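Local coordinates for transcription initiation factor IIB,Transcription initiation factor IIB (Methanocaldococcus vulcanius, PDB 5O9I), which probably excises itself from its archaeal transcription factor host by protein splicing, being a mini-intein with the HINT fold, at residues A[99-102]-A[107-110]; A[80-85]-A[90-95]; A[12-15]-A[20-23]; A[54-59]-A[64-69]. One frame throughout, in Å; residues are numbered along the deposited sequence.

Overall arrangement
All four contacts are antiparallel beta hairpins of one HINT domain, following each other along the chain in the order 3, 4, 2, 1. Contacts 3 and 4 belong to one four-stranded sheet, their centres about 11 Å apart; strands 11-16 and 53-58 are neighbours there, with I13 packed on I56 and a weak, long ion pair from K15 to E54. Contact 4 also reaches contact 1, centres about 18 Å apart, through the edge-to-face rings of F58 and F100. Contact 2 leads directly into contact 1 along the chain, about 15 Å centre to centre. F100 also meets H193, near the C-terminal end, where an intein is expected to have its downstream splice junction.

Contact 1. Residues A[99-102]-A[107-110]; sequences VFTV and VVPI
V99 and I110 pair through both backbone bonds: V99 N gives to I110 O at 3.0 Å, and I110 N returns to V99 O from above the carbonyl plane. On the same face V99 CG2 meets I110 CG2 at 3.9 Å, two beta-branched residues that suit extended backbone, V99 buried and I110 nearer the surface. F100 stands opposite P109 in a non-hydrogen-bonded pair, a place where proline's missing N-H costs no bond across the hairpin. With F100 CG anti to its carbonyl carbon (chi1 -74°), the ring lies along the partner backbone, CD2 3.5 Å from V108 C and CE2 4.0 Å from P109 CG, while V107 CG2 comes in obliquely. Were F100 replaced by alanine, a gap would probably open between V107, P109 and the rings of F58 and H193 that meet it. T101 N bonds to V108 O at 2.8 Å, in the carbonyl plane, and V108 N bonds back to T101 O. The threonine splits its roles: OG1 reaches I120 O outside the pair, and methyl CG2 lies 3.9 Å from both V108 CG1 and I110 CB. V102 and V107 close the register. This is a strongly twisted two-stranded antiparallel hairpin, here packed within the HINT fold against strands 120-124 and 190-193.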
loop_
_atom_site.group_PDB
_atom_site.type_symbol
_atom_site.label_atom_id
_atom_site.label_comp_id
_atom_site.label_asym_id
_atom_site.label_seq_id
_atom_site.Cartn_x
_atom_site.Cartn_y
_atom_site.Cartn_z
ATOM N N VAL A 99 5.441 -5.686 2.596
ATOM C CA VAL A 99 4.938 -6.043 1.290
ATOM C C VAL A 99 4.854 -7.555 1.269
ATOM O O VAL A 99 4.801 -8.156 2.335
ATOM C CB VAL A 99 5.831 -5.492 0.167
ATOM C CG1 VAL A 99 6.021 -3.993 0.344
ATOM C CG2 VAL A 99 7.171 -6.211 0.104
ATOM N N PHE A 100 4.776 -8.180 0.101
ATOM C CA PHE A 100 4.625 -9.621 0.058
ATOM C C PHE A 100 5.694 -10.212 -0.829
ATOM O O PHE A 100 6.178 -9.550 -1.751
ATOM C CB PHE A 100 3.278 -10.032 -0.504
ATOM C CG PHE A 100 2.118 -9.816 0.428
ATOM C CD1 PHE A 100 1.470 -8.569 0.492
ATOM C CD2 PHE A 100 1.620 -10.858 1.204
ATOM C CE1 PHE A 100 0.378 -8.373 1.323
ATOM C CE2 PHE A 100 0.508 -10.664 2.015
ATOM C CZ PHE A 100 -0.104 -9.432 2.086
ATOM N N THR A 101 6.036 -11.459 -0.556
ATOM C CA THR A 101 6.952 -12.184 -1.392
ATOM C C THR A 101 6.367 -13.566 -1.502
ATOM O O THR A 101 5.309 -13.845 -0.937
ATOM C CB THR A 101 8.399 -12.196 -0.818
ATOM O OG1 THR A 101 9.299 -12.684 -1.807
ATOM C CG2 THR A 101 8.504 -13.063 0.470
ATOM N N VAL A 102 7.030 -14.417 -2.266
ATOM C CA VAL A 102 6.603 -15.795 -2.390
ATOM C C VAL A 102 7.469 -16.624 -1.479
ATOM O O VAL A 102 8.652 -16.318 -1.291
ATOM C CB VAL A 102 6.700 -16.341 -3.824
ATOM C CG1 VAL A 102 6.289 -17.819 -3.897
ATOM C CG2 VAL A 102 5.837 -15.484 -4.736
ATOM N N VAL A 107 1.899 -16.515 -1.088
ATOM C CA VAL A 107 2.405 -15.182 -0.891
ATOM C C VAL A 107 2.352 -14.928 0.563
ATOM O O VAL A 107 1.407 -15.335 1.231
ATOM C CB VAL A 107 1.630 -14.110 -1.675
ATOM C CG1 VAL A 107 1.650 -14.456 -3.154
ATOM C CG2 VAL A 107 0.197 -13.941 -1.127
ATOM N N VAL A 108 3.353 -14.212 1.043
ATOM C CA VAL A 108 3.543 -14.083 2.459
ATOM C C VAL A 108 4.131 -12.732 2.731
ATOM O O VAL A 108 4.906 -12.238 1.938
ATOM C CB VAL A 108 4.473 -15.225 2.979
ATOM C CG1 VAL A 108 5.973 -14.912 2.780
ATOM C CG2 VAL A 108 4.155 -15.528 4.410
ATOM N N PRO A 109 3.777 -12.138 3.864
ATOM C CA PRO A 109 4.344 -10.831 4.100
ATOM C C PRO A 109 5.814 -10.934 4.297
ATOM O O PRO A 109 6.347 -11.967 4.669
ATOM C CB PRO A 109 3.690 -10.375 5.409
ATOM C CG PRO A 109 2.443 -11.183 5.510
ATOM C CD PRO A 109 2.796 -12.501 4.904
ATOM N N ILE A 110 6.471 -9.840 4.029
ATOM C CA ILE A 110 7.845 -9.720 4.299
ATOM C C ILE A 110 8.049 -8.248 4.546
ATOM O O ILE A 110 7.540 -7.395 3.817
ATOM C CB ILE A 110 8.681 -10.245 3.113
ATOM C CG1 ILE A 110 10.080 -10.680 3.596
ATOM C CG2 ILE A 110 8.719 -9.262 1.937
ATOM C CD1 ILE A 110 10.025 -12.053 4.297
#

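Contact 2. Residues A[80-85]-A[90-95]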
loop_
_atom_site.group_PDB
_atom_site.type_symbol
_atom_site.label_atom_id
_atom_site.label_comp_id
_atom_site.label_asym_id
_atom_site.label_seq_id
_atom_site.Cartn_x
_atom_site.Cartn_y
_atom_site.Cartn_z
ATOM N N MET A 80 12.405 7.209 4.039
ATOM C CA MET A 80 11.527 6.413 3.171
ATOM C C MET A 80 12.429 5.574 2.260
ATOM O O MET A 80 13.481 6.054 1.854
ATOM C CB MET A 80 10.619 7.332 2.336
ATOM C CG MET A 80 9.305 6.716 1.868
ATOM S SD MET A 80 7.831 7.258 2.751
ATOM C CE MET A 80 7.783 6.098 4.141
ATOM N N PHE A 81 12.034 4.335 1.949
ATOM C CA PHE A 81 12.746 3.497 0.968
ATOM C C PHE A 81 12.033 3.574 -0.374
ATOM O O PHE A 81 10.816 3.544 -0.438
ATOM C CB PHE A 81 12.815 2.027 1.390
ATOM C CG PHE A 81 13.515 1.760 2.717
ATOM C CD1 PHE A 81 14.183 2.758 3.435
ATOM C CD2 PHE A 81 13.496 0.479 3.254
ATOM C CE1 PHE A 81 14.795 2.459 4.654
ATOM C CE2 PHE A 81 14.133 0.166 4.450
ATOM C CZ PHE A 81 14.764 1.153 5.163
ATOM N N GLU A 82 12.791 3.694 -1.452
ATOM C CA GLU A 82 12.247 3.492 -2.780
ATOM C C GLU A 82 12.623 2.089 -3.221
ATOM O O GLU A 82 13.769 1.694 -3.091
ATOM C CB GLU A 82 12.795 4.506 -3.759
ATOM C CG GLU A 82 12.059 4.482 -5.084
ATOM C CD GLU A 82 12.511 5.537 -6.049
ATOM O OE1 GLU A 82 13.746 5.717 -6.202
ATOM O OE2 GLU A 82 11.620 6.180 -6.650
ATOM N N ILE A 83 11.655 1.338 -3.726
ATOM C CA ILE A 83 11.928 0.009 -4.254
ATOM C C ILE A 83 11.682 0.059 -5.746
ATOM O O ILE A 83 10.617 0.535 -6.168
ATOM C CB ILE A 83 11.030 -1.047 -3.657
ATOM C CG1 ILE A 83 11.052 -0.902 -2.143
ATOM C CG2 ILE A 83 11.508 -2.434 -4.109
ATOM C CD1 ILE A 83 10.308 -1.983 -1.378
ATOM N N VAL A 84 12.669 -0.435 -6.499
ATOM C CA VAL A 84 12.560 -0.610 -7.930
ATOM C C VAL A 84 12.592 -2.092 -8.283
ATOM O O VAL A 84 13.434 -2.848 -7.729
ATOM C CB VAL A 84 13.737 0.055 -8.662
ATOM C CG1 VAL A 84 13.417 0.169 -10.149
ATOM C CG2 VAL A 84 14.020 1.423 -8.052
ATOM N N VAL A 85 11.689 -2.494 -9.188
ATOM C CA VAL A 85 11.678 -3.866 -9.714
ATOM C C VAL A 85 11.822 -3.923 -11.226
ATOM O O VAL A 85 11.628 -2.906 -11.941
ATOM C CB VAL A 85 10.399 -4.677 -9.308
ATOM C CG1 VAL A 85 10.394 -4.964 -7.799
ATOM C CG2 VAL A 85 9.109 -3.996 -9.754
ATOM N N LYS A 90 8.176 1.240 -9.363
ATOM C CA LYS A 90 8.606 1.546 -8.025
ATOM C C LYS A 90 7.545 2.150 -7.131
ATOM O O LYS A 90 6.529 2.669 -7.582
ATOM C CB LYS A 90 9.819 2.459 -8.081
ATOM C CG LYS A 90 9.669 3.533 -9.100
ATOM C CD LYS A 90 10.859 4.456 -9.256
ATOM C CE LYS A 90 10.618 5.354 -10.463
ATOM N NZ LYS A 90 11.237 6.703 -10.277
ATOM N N VAL A 91 7.832 2.071 -5.838
ATOM C CA VAL A 91 6.992 2.632 -4.805
ATOM C C VAL A 91 7.896 3.074 -3.665
ATOM O O VAL A 91 8.959 2.470 -3.453
ATOM C CB VAL A 91 6.003 1.560 -4.320
ATOM C CG1 VAL A 91 6.702 0.398 -3.618
ATOM C CG2 VAL A 91 4.923 2.147 -3.423
ATOM N N ARG A 92 7.489 4.124 -2.945
ATOM C CA ARG A 92 8.242 4.573 -1.782
ATOM C C ARG A 92 7.484 4.232 -0.504
ATOM O O ARG A 92 6.339 4.650 -0.334
ATOM C CB ARG A 92 8.490 6.074 -1.828
ATOM C CG ARG A 92 9.071 6.602 -3.144
ATOM C CD ARG A 92 10.188 7.603 -2.941
ATOM N NE ARG A 92 9.947 8.838 -3.715
ATOM C CZ ARG A 92 10.156 10.095 -3.283
ATOM N NH1 ARG A 92 10.623 10.360 -2.050
ATOM N NH2 ARG A 92 9.869 11.110 -4.098
ATOM N N VAL A 93 8.132 3.513 0.396
ATOM C CA VAL A 93 7.488 3.096 1.630
ATOM C C VAL A 93 8.433 3.058 2.837
ATOM O O VAL A 93 9.638 3.156 2.702
ATOM C CB VAL A 93 6.847 1.710 1.455
ATOM C CG1 VAL A 93 5.533 1.817 0.722
ATOM C CG2 VAL A 93 7.792 0.771 0.712
ATOM N N THR A 94 7.836 2.914 4.013
ATOM C CA THR A 94 8.548 2.820 5.280
ATOM C C THR A 94 9.226 1.440 5.337
ATOM O O THR A 94 8.643 0.412 4.935
ATOM C CB THR A 94 7.532 3.038 6.437
ATOM O OG1 THR A 94 7.237 4.429 6.554
ATOM C CG2 THR A 94 8.001 2.558 7.732
ATOM N N GLY A 95 10.465 1.418 5.815
ATOM C CA GLY A 95 11.224 0.171 5.976
ATOM C C GLY A 95 10.661 -0.816 6.976
ATOM O O GLY A 95 10.885 -2.010 6.855
#
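F81 to V84 pair with K90 to V93 as an antiparallel beta hairpin of the HINT fold, prolonged at one end by M80, T94 and G95. F81 N gives to V93 O at 2.8 Å and V93 N returns to F81 O in the carbonyl plane; farther along, I83 N points almost straight at V91 O (2.9 Å, 170° at the hydrogen).

F81 sends its ring past the end of the strand, with CG anti to its own carbonyl carbon (chi1 -60°). The ring packs on G95, CE2 3.3 Å from G95 CA, with G95 N over one face toward the rim. Glycine suits this place, because a beta carbon there would run into CE2. A serine in place of F81 would probably leave the G95 backbone without its apolar cover and lose the packing on V112. M80 bends at chi2 and chi3 and brings its methyl CE to T94 OG1 at 3.0 Å, a tight fit.

One face of the hairpin carries E82, K90 and R92, with the buried V84 beside K90. E82, extended beyond CG, crosses K90 obliquely, its OE2 3.2 Å from K90 CD but 3.7 Å from K90 NZ, a long salt bridge. R92 NE is farther off, at 4.3 Å from E82 OE2, which lies well out of the guanidinium plane; attraction between the charges is likely to be all that passes there. I83 and V93 share the other face, I83 CD1 4.3 Å from V93 CG2.

Strand 89-93 is outermost in its four-stranded sheet, with R92 N bonded to E10, while strand 81-85 is flanked on its far side by strand 154-162, on which I83 and V84 pack.

Contact 3. Residues A[12-15]-A[20-23]; sequences IIIK and IKVV
I14 and K21 form the straightest of the four backbone bonds, I14 N to K21 O at 2.9 Å with 170° at the hydrogen, and K21 N returns to I14 O at 3.0 Å. I12 and V23 make the second hydrogen-bonded pair, a little longer at 3.1 Å for I12 N to V23 O. Between these rungs the alpha hydrogens add weaker contacts, V22 CA to I12 O and I13 CA to K21 O, and beyond them I20 CA meets I14 O.

Apolar packing divides between two faces. On one are I12, I14, K21 and V23. I12 CG1 sits between the backbone N and the carbonyl carbon (chi1 44°), and from there it meets V23 CG2 at 3.5 Å. I14 crosses V23 at about a right angle, its CD1 3.9 Å from V23 CG1, and its CG1 rests on K21 CG, so that the lysine contributes its hydrocarbon stem to the layer. Isoleucine and valine fit here because beta-branched residues suit extended backbone and because helix 25-34 lies against this face, with L28 touching I12, I14 and V23.

On the other face I13 CG2 meets I20 CG2 at 3.9 Å. K15 lays CD against I20 CG1 at 3.5 Å and then bends away.

Charged ends play a lesser part. K15 NZ makes a weak, long ion pair with E54, and K21 NZ another with E19; each lysine packs its methylenes on the hairpin and turns its ammonium group to a glutamate.

The arrangement is a twisted antiparallel hairpin at one edge of a four-stranded HINT sheet: strand 19-24 is outermost and strand 11-16 passes the pairing on to strand 53-58.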
loop_
_atom_site.group_PDB
_atom_site.type_symbol
_atom_site.label_atom_id
_atom_site.label_comp_id
_atom_site.label_asym_id
_atom_site.label_seq_id
_atom_site.Cartn_x
_atom_site.Cartn_y
_atom_site.Cartn_z
ATOM N N ILE A 12 -3.326 5.751 -5.594
ATOM C CA ILE A 12 -4.202 4.646 -5.310
ATOM C C ILE A 12 -5.511 4.800 -6.044
ATOM O O ILE A 12 -6.026 5.874 -6.247
ATOM C CB ILE A 12 -4.602 4.487 -3.801
ATOM C CG1 ILE A 12 -4.955 5.857 -3.236
ATOM C CG2 ILE A 12 -3.519 3.787 -2.987
ATOM C CD1 ILE A 12 -5.517 5.817 -1.842
ATOM N N ILE A 13 -6.072 3.669 -6.373
ATOM C CA ILE A 13 -7.332 3.650 -7.049
ATOM C C ILE A 13 -8.338 3.488 -5.937
ATOM O O ILE A 13 -8.251 2.541 -5.166
ATOM C CB ILE A 13 -7.371 2.485 -8.028
ATOM C CG1 ILE A 13 -6.168 2.613 -9.005
ATOM C CG2 ILE A 13 -8.712 2.509 -8.686
ATOM C CD1 ILE A 13 -5.971 1.511 -10.022
ATOM N N ILE A 14 -9.290 4.395 -5.850
ATOM C CA ILE A 14 -10.352 4.227 -4.878
ATOM C C ILE A 14 -11.688 4.300 -5.550
ATOM O O ILE A 14 -11.790 4.794 -6.676
ATOM C CB ILE A 14 -10.253 5.273 -3.794
ATOM C CG1 ILE A 14 -10.636 6.640 -4.347
ATOM C CG2 ILE A 14 -8.845 5.285 -3.167
ATOM C CD1 ILE A 14 -10.560 7.775 -3.319
ATOM N N LYS A 15 -12.699 3.803 -4.868
ATOM C CA LYS A 15 -14.078 4.147 -5.175
ATOM C C LYS A 15 -14.760 4.957 -4.023
ATOM O O LYS A 15 -14.910 4.469 -2.897
ATOM C CB LYS A 15 -14.807 2.874 -5.401
ATOM C CG LYS A 15 -16.088 3.031 -6.157
ATOM C CD LYS A 15 -16.227 1.891 -7.176
ATOM C CE LYS A 15 -16.400 0.536 -6.538
ATOM N NZ LYS A 15 -17.785 0.420 -5.986
ATOM N N ILE A 20 -15.004 5.916 -9.356
ATOM C CA ILE A 20 -13.636 5.539 -9.311
ATOM C C ILE A 20 -12.773 6.730 -9.599
ATOM O O ILE A 20 -13.088 7.555 -10.468
ATOM C CB ILE A 20 -13.385 4.376 -10.281
ATOM C CG1 ILE A 20 -14.047 3.168 -9.658
ATOM C CG2 ILE A 20 -11.909 4.043 -10.368
ATOM C CD1 ILE A 20 -14.396 2.083 -10.606
ATOM N N LYS A 21 -11.672 6.801 -8.878
ATOM C CA LYS A 21 -10.661 7.751 -9.223
ATOM C C LYS A 21 -9.322 7.369 -8.733
ATOM O O LYS A 21 -9.181 6.513 -7.870
ATOM C CB LYS A 21 -11.023 9.075 -8.623
ATOM C CG LYS A 21 -11.313 9.021 -7.132
ATOM C CD LYS A 21 -11.694 10.360 -6.569
ATOM C CE LYS A 21 -13.051 10.303 -5.855
ATOM N NZ LYS A 21 -14.185 10.226 -6.821
ATOM N N VAL A 22 -8.330 8.045 -9.290
ATOM C CA VAL A 22 -6.951 7.918 -8.894
ATOM C C VAL A 22 -6.540 9.185 -8.175
ATOM O O VAL A 22 -6.641 10.250 -8.723
ATOM C CB VAL A 22 -6.074 7.668 -10.128
ATOM C CG1 VAL A 22 -4.622 7.385 -9.728
ATOM C CG2 VAL A 22 -6.660 6.509 -10.944
ATOM N N VAL A 23 -6.052 9.034 -6.956
ATOM C CA VAL A 23 -5.737 10.136 -6.061
ATOM C C VAL A 23 -4.351 9.915 -5.545
ATOM O O VAL A 23 -3.867 8.807 -5.571
ATOM C CB VAL A 23 -6.684 10.121 -4.870
ATOM C CG1 VAL A 23 -8.152 10.073 -5.311
ATOM C CG2 VAL A 23 -6.453 8.884 -4.033
#

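Contact 4. Residues A[54-59]-A[64-69]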
loop_
_atom_site.group_PDB
_atom_site.type_symbol
_atom_site.label_atom_id
_atom_site.label_comp_id
_atom_site.label_asym_id
_atom_site.label_seq_id
_atom_site.Cartn_x
_atom_site.Cartn_y
_atom_site.Cartn_z
ATOM N N GLU A 54 -13.511 2.860 -0.831
ATOM C CA GLU A 54 -13.018 1.512 -0.970
ATOM C C GLU A 54 -11.775 1.467 -1.772
ATOM O O GLU A 54 -11.540 2.320 -2.601
ATOM C CB GLU A 54 -14.027 0.650 -1.686
ATOM C CG GLU A 54 -15.330 0.522 -0.946
ATOM C CD GLU A 54 -16.310 -0.281 -1.734
ATOM O OE1 GLU A 54 -16.915 0.305 -2.655
ATOM O OE2 GLU A 54 -16.461 -1.482 -1.440
ATOM N N VAL A 55 -11.030 0.389 -1.572
ATOM C CA VAL A 55 -9.742 0.211 -2.155
ATOM C C VAL A 55 -9.645 -1.196 -2.708
ATOM O O VAL A 55 -10.380 -2.068 -2.300
ATOM C CB VAL A 55 -8.737 0.562 -1.043
ATOM C CG1 VAL A 55 -7.975 -0.599 -0.476
ATOM C CG2 VAL A 55 -7.862 1.718 -1.481
ATOM N N ILE A 56 -8.741 -1.404 -3.635
ATOM C CA ILE A 56 -8.514 -2.732 -4.187
ATOM C C ILE A 56 -7.576 -3.576 -3.309
ATOM O O ILE A 56 -6.453 -3.161 -2.986
ATOM C CB ILE A 56 -7.927 -2.633 -5.634
ATOM C CG1 ILE A 56 -8.880 -1.853 -6.542
ATOM C CG2 ILE A 56 -7.798 -3.984 -6.274
ATOM C CD1 ILE A 56 -8.121 -1.146 -7.633
ATOM N N ALA A 57 -8.086 -4.764 -2.943
ATOM C CA ALA A 57 -7.391 -5.719 -2.079
ATOM C C ALA A 57 -7.611 -7.078 -2.608
ATOM O O ALA A 57 -8.602 -7.325 -3.247
ATOM C CB ALA A 57 -7.944 -5.666 -0.704
ATOM N N PHE A 58 -6.677 -7.980 -2.355
ATOM C CA PHE A 58 -6.871 -9.336 -2.793
ATOM C C PHE A 58 -7.563 -10.151 -1.753
ATOM O O PHE A 58 -7.359 -9.948 -0.569
ATOM C CB PHE A 58 -5.568 -9.959 -3.185
ATOM C CG PHE A 58 -4.667 -10.333 -2.034
ATOM C CD1 PHE A 58 -4.872 -11.544 -1.304
ATOM C CD2 PHE A 58 -3.563 -9.597 -1.756
ATOM C CE1 PHE A 58 -4.039 -11.913 -0.275
ATOM C CE2 PHE A 58 -2.678 -10.004 -0.799
ATOM C CZ PHE A 58 -2.950 -11.142 -0.017
ATOM N N ASP A 59 -8.315 -11.124 -2.230
ATOM C CA ASP A 59 -9.154 -11.979 -1.455
ATOM C C ASP A 59 -8.424 -13.301 -1.247
ATOM O O ASP A 59 -7.279 -13.479 -1.650
ATOM C CB ASP A 59 -10.543 -12.102 -2.118
ATOM C CG ASP A 59 -10.564 -12.924 -3.434
ATOM O OD1 ASP A 59 -9.578 -13.625 -3.769
ATOM O OD2 ASP A 59 -11.603 -12.997 -4.152
ATOM N N PHE A 64 -8.343 -9.677 -6.928
ATOM C CA PHE A 64 -8.681 -8.350 -6.555
ATOM C C PHE A 64 -10.172 -8.071 -6.549
ATOM O O PHE A 64 -10.977 -8.683 -7.288
ATOM C CB PHE A 64 -7.984 -7.333 -7.450
ATOM C CG PHE A 64 -6.493 -7.313 -7.306
ATOM C CD1 PHE A 64 -5.889 -7.347 -6.078
ATOM C CD2 PHE A 64 -5.708 -7.253 -8.419
ATOM C CE1 PHE A 64 -4.524 -7.359 -5.942
ATOM C CE2 PHE A 64 -4.306 -7.226 -8.320
ATOM C CZ PHE A 64 -3.720 -7.297 -7.071
ATOM N N LYS A 65 -10.524 -7.261 -5.560
ATOM C CA LYS A 65 -11.870 -6.685 -5.458
ATOM C C LYS A 65 -11.865 -5.431 -4.569
ATOM O O LYS A 65 -10.957 -5.204 -3.739
ATOM C CB LYS A 65 -12.912 -7.718 -5.026
ATOM C CG LYS A 65 -13.026 -8.046 -3.554
ATOM C CD LYS A 65 -14.333 -8.858 -3.380
ATOM C CE LYS A 65 -14.644 -9.277 -1.936
ATOM N NZ LYS A 65 -14.008 -10.555 -1.422
ATOM N N PHE A 66 -12.819 -4.564 -4.844
ATOM C CA PHE A 66 -12.916 -3.296 -4.114
ATOM C C PHE A 66 -13.454 -3.641 -2.758
ATOM O O PHE A 66 -14.360 -4.444 -2.675
ATOM C CB PHE A 66 -13.807 -2.281 -4.826
ATOM C CG PHE A 66 -13.061 -1.451 -5.821
ATOM C CD1 PHE A 66 -12.367 -0.373 -5.405
ATOM C CD2 PHE A 66 -13.019 -1.784 -7.198
ATOM C CE1 PHE A 66 -11.637 0.396 -6.282
ATOM C CE2 PHE A 66 -12.322 -1.004 -8.088
ATOM C CZ PHE A 66 -11.647 0.082 -7.630
ATOM N N MET A 67 -12.833 -3.098 -1.721
ATOM C CA MET A 67 -13.218 -3.357 -0.339
ATOM C C MET A 67 -13.188 -2.092 0.530
ATOM O O MET A 67 -12.275 -1.235 0.388
ATOM C CB MET A 67 -12.217 -4.297 0.261
ATOM C CG MET A 67 -12.129 -5.613 -0.442
ATOM S SD MET A 67 -13.293 -6.575 0.465
ATOM C CE MET A 67 -12.135 -7.896 0.774
ATOM N N PRO A 68 -14.105 -2.007 1.520
ATOM C CA PRO A 68 -14.188 -0.763 2.314
ATOM C C PRO A 68 -12.955 -0.515 3.160
ATOM O O PRO A 68 -12.322 -1.456 3.636
ATOM C CB PRO A 68 -15.408 -0.969 3.204
ATOM C CG PRO A 68 -16.038 -2.189 2.781
ATOM C CD PRO A 68 -14.931 -3.046 2.132
ATOM N N VAL A 69 -12.618 0.761 3.302
ATOM C CA VAL A 69 -11.595 1.223 4.218
ATOM C C VAL A 69 -12.318 1.741 5.434
ATOM O O VAL A 69 -13.173 2.608 5.316
ATOM C CB VAL A 69 -10.795 2.390 3.605
ATOM C CG1 VAL A 69 -9.787 2.930 4.628
ATOM C CG2 VAL A 69 -10.054 1.939 2.363
HETATM O O HOH W 1 -12.330 -11.145 -6.121
#
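V55 O receives M67 N at 2.7 Å, tilted from the carbonyl plane, and F66 CA adds a CA-H...O contact to the same oxygen at 3.4 Å. V55 N bonds back to M67 O, and A57 and K65 repeat the pair, A57 N reaching K65 O at 3.0 Å. E54 faces P68 in a non-hydrogen-bonded pair, where proline needs no N-H across the ladder. I56 serves two aromatic neighbours with its two branches. CG1, anti to the carbonyl carbon (chi1 -58°), lies over one face of the F66 ring, 3.7 Å from its centroid and 18° off the normal, a CH-pi contact. CG2 instead meets F64 CB at 3.6 Å. Strands 53-58 and 64-68 form an antiparallel hairpin of the HINT fold, the second at the edge of its sheet, the first bordered beyond by strand 11-16. On the opposite face A57, small and buried, lets M67 CG approach its CB at 4.2 Å. The F64 ring turns an edge to F58 N, itself bonded to N182. Near the turn one water donates to both D59 OD2, at 2.8 Å, and F64 O, while D59 OD1 accepts from K63 N. K65 NZ stays beyond salt-bridge range of D59 OD2, though the opposite charges probably attract.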